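Putative phosphomannomutase (Thermus thermophilus, PDB 1TUO) probably acts as a magnesium-dependent phosphosugar mutase of the phosphohexose mutase family, shifting a phosphate group between positions on a sugar. Local coordinates at residues W317-F322 and H342-D347. Residues are numbered along the deposited sequence; the frame is centred on the assembly and turned at random.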
loop_
_atom_site.group_PDB
_atom_site.type_symbol
_atom_site.label_atom_id
_atom_site.label_comp_id
_atom_site.label_asym_id
_atom_site.label_seq_id
_atom_site.Cartn_x
_atom_site.Cartn_y
_atom_site.Cartn_z
ATOM N N TRP A 317 10.705 7.165 1.492
ATOM C CA TRP A 317 11.712 7.429 0.465
ATOM C C TRP A 317 11.080 7.693 -0.898
ATOM O O TRP A 317 11.591 8.490 -1.681
ATOM C CB TRP A 317 12.690 6.257 0.324
ATOM C CG TRP A 317 13.515 5.953 1.540
ATOM C CD1 TRP A 317 13.171 5.140 2.589
ATOM C CD2 TRP A 317 14.844 6.416 1.814
ATOM N NE1 TRP A 317 14.208 5.066 3.491
ATOM C CE2 TRP A 317 15.246 5.840 3.041
ATOM C CE3 TRP A 317 15.736 7.264 1.139
ATOM C CZ2 TRP A 317 16.503 6.083 3.609
ATOM C CZ3 TRP A 317 16.987 7.506 1.704
ATOM C CH2 TRP A 317 17.356 6.917 2.927
ATOM N N ILE A 318 9.980 7.005 -1.190
ATOM C CA ILE A 318 9.295 7.180 -2.465
ATOM C C ILE A 318 8.552 8.514 -2.475
ATOM O O ILE A 318 8.540 9.222 -3.480
ATOM C CB ILE A 318 8.307 6.009 -2.723
ATOM C CG1 ILE A 318 9.098 4.705 -2.873
ATOM C CG2 ILE A 318 7.480 6.273 -3.977
ATOM C CD1 ILE A 318 8.240 3.460 -3.001
ATOM N N LYS A 319 7.934 8.860 -1.349
ATOM C CA LYS A 319 7.211 10.120 -1.250
ATOM C C LYS A 319 8.156 11.302 -1.473
ATOM O O LYS A 319 7.825 12.235 -2.202
ATOM C CB LYS A 319 6.536 10.238 0.124
ATOM C CG LYS A 319 5.927 11.608 0.415
ATOM C CD LYS A 319 4.916 11.506 1.557
ATOM C CE LYS A 319 4.533 12.883 2.092
ATOM N NZ LYS A 319 5.633 13.470 2.917
ATOM N N GLU A 320 9.335 11.255 -0.861
ATOM C CA GLU A 320 10.299 12.342 -1.029
ATOM C C GLU A 320 10.574 12.570 -2.512
ATOM O O GLU A 320 10.577 13.708 -2.987
ATOM C CB GLU A 320 11.621 12.031 -0.313
ATOM C CG GLU A 320 12.645 13.169 -0.420
ATOM C CD GLU A 320 13.918 12.907 0.376
ATOM O OE1 GLU A 320 14.799 12.165 -0.115
ATOM O OE2 GLU A 320 14.028 13.445 1.497
ATOM N N GLU A 321 10.788 11.486 -3.250
ATOM C CA GLU A 321 11.069 11.603 -4.676
ATOM C C GLU A 321 9.868 12.093 -5.481
ATOM O O GLU A 321 10.025 12.858 -6.430
ATOM C CB GLU A 321 11.589 10.267 -5.221
ATOM C CG GLU A 321 12.935 9.878 -4.614
ATOM C CD GLU A 321 13.922 11.045 -4.606
ATOM O OE1 GLU A 321 14.326 11.490 -3.509
ATOM O OE2 GLU A 321 14.283 11.526 -5.703
ATOM N N PHE A 322 8.669 11.656 -5.105
ATOM C CA PHE A 322 7.458 12.094 -5.797
ATOM C C PHE A 322 7.336 13.615 -5.726
ATOM O O PHE A 322 7.024 14.277 -6.720
ATOM C CB PHE A 322 6.223 11.480 -5.137
ATOM C CG PHE A 322 5.810 10.151 -5.706
ATOM C CD1 PHE A 322 6.734 9.307 -6.311
ATOM C CD2 PHE A 322 4.487 9.723 -5.584
ATOM C CE1 PHE A 322 6.355 8.055 -6.787
ATOM C CE2 PHE A 322 4.094 8.470 -6.055
ATOM C CZ PHE A 322 5.031 7.632 -6.658
ATOM N N HIS A 342 -1.597 12.041 -8.519
ATOM C CA HIS A 342 -2.759 11.780 -7.670
ATOM C C HIS A 342 -2.464 12.188 -6.222
ATOM O O HIS A 342 -2.922 13.229 -5.750
ATOM C CB HIS A 342 -3.107 10.284 -7.760
ATOM C CG HIS A 342 -4.166 9.827 -6.801
ATOM N ND1 HIS A 342 -5.399 10.434 -6.697
ATOM C CD2 HIS A 342 -4.188 8.782 -5.937
ATOM C CE1 HIS A 342 -6.135 9.786 -5.811
ATOM N NE2 HIS A 342 -5.423 8.778 -5.335
ATOM N N LEU A 343 -1.699 11.355 -5.526
ATOM C CA LEU A 343 -1.326 11.597 -4.134
ATOM C C LEU A 343 0.017 10.920 -3.885
ATOM O O LEU A 343 0.306 9.881 -4.477
ATOM C CB LEU A 343 -2.344 10.971 -3.171
ATOM C CG LEU A 343 -3.735 11.556 -2.911
ATOM C CD1 LEU A 343 -4.535 10.557 -2.084
ATOM C CD2 LEU A 343 -3.627 12.882 -2.179
ATOM N N PRO A 344 0.860 11.514 -3.025
ATOM C CA PRO A 344 2.165 10.924 -2.715
ATOM C C PRO A 344 1.872 9.889 -1.642
ATOM O O PRO A 344 2.368 9.980 -0.515
ATOM C CB PRO A 344 2.956 12.112 -2.182
ATOM C CG PRO A 344 1.897 12.912 -1.476
ATOM C CD PRO A 344 0.745 12.871 -2.459
ATOM N N GLU A 345 1.050 8.911 -2.014
ATOM C CA GLU A 345 0.598 7.866 -1.103
ATOM C C GLU A 345 0.275 6.571 -1.856
ATOM O O GLU A 345 0.035 6.591 -3.062
ATOM C CB GLU A 345 -0.661 8.375 -0.383
ATOM C CG GLU A 345 -1.364 7.367 0.509
ATOM C CD GLU A 345 -0.593 7.093 1.778
ATOM O OE1 GLU A 345 -0.789 7.833 2.765
ATOM O OE2 GLU A 345 0.219 6.146 1.782
ATOM N N ARG A 346 0.281 5.446 -1.147
ATOM C CA ARG A 346 -0.058 4.166 -1.761
ATOM C C ARG A 346 -1.577 4.127 -1.869
ATOM O O ARG A 346 -2.273 4.358 -0.879
ATOM C CB ARG A 346 0.433 3.015 -0.880
ATOM C CG ARG A 346 1.945 2.911 -0.826
ATOM C CD ARG A 346 2.428 1.901 0.206
ATOM N NE ARG A 346 2.247 2.385 1.573
ATOM C CZ ARG A 346 3.019 2.027 2.593
ATOM N NH1 ARG A 346 4.024 1.184 2.399
ATOM N NH2 ARG A 346 2.794 2.516 3.806
ATOM N N ASP A 347 -2.099 3.846 -3.060
ATOM C CA ASP A 347 -3.548 3.796 -3.242
ATOM C C ASP A 347 -3.959 2.523 -3.974
ATOM O O ASP A 347 -3.786 2.404 -5.188
ATOM C CB ASP A 347 -4.027 5.038 -4.012
ATOM C CG ASP A 347 -5.540 5.144 -4.072
ATOM O OD1 ASP A 347 -6.051 6.283 -4.174
ATOM O OD2 ASP A 347 -6.224 4.097 -4.027
#
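P344 pushes out from its loop against K319 and F322, which sit one turn apart on helix 315-322, and these three residues account for nearly all of the 170 Å² buried here. K319 CA is 5.3 Å from P344 CA. No hydrogen bond crosses the gap. K319 meets the proline with the aliphatic part of its chain: CG lies 4.0 Å from P344 CB, the two side chains running side by side in the same direction, and CD packs 3.6 Å from P344 O. That carbonyl oxygen is buried and has no hydrogen-bonding partner in the model. CG anti to the backbone N (chi1 171°) directs the lysine out beside P344; chi2 and chi3, both near trans, keep it extended until it bends at chi4, and its NZ goes on to a salt bridge with D122. F322 approaches the proline obliquely, CD2 being 3.9 Å from P344 CA, while L343 O lies more loosely at the ring edge, close to the ring plane.

P344 is the centre of an inverse gamma turn (phi/psi -83/61°), closed by a weak bond from E345 N to L343 O of 2.7 Å, and its CB points toward the helix. Past this corner E345 turns away from the helix, and its OE1 forms a salt bridge with K121 NZ and a hydrogen bond with S92 OG. H342 NE2, at the start of the segment, donates to OD1 of D347 at its end (2.8 Å), and D347 N-caps helix 348-362 through OD2 and L350 N. The contact thus packs a helix of the alpha/beta/alpha domain III of a phosphohexose mutase against the loop joining strand 337-339 to helix 348-362, with the salt bridges to K121 and D122 tying both sides to domain I.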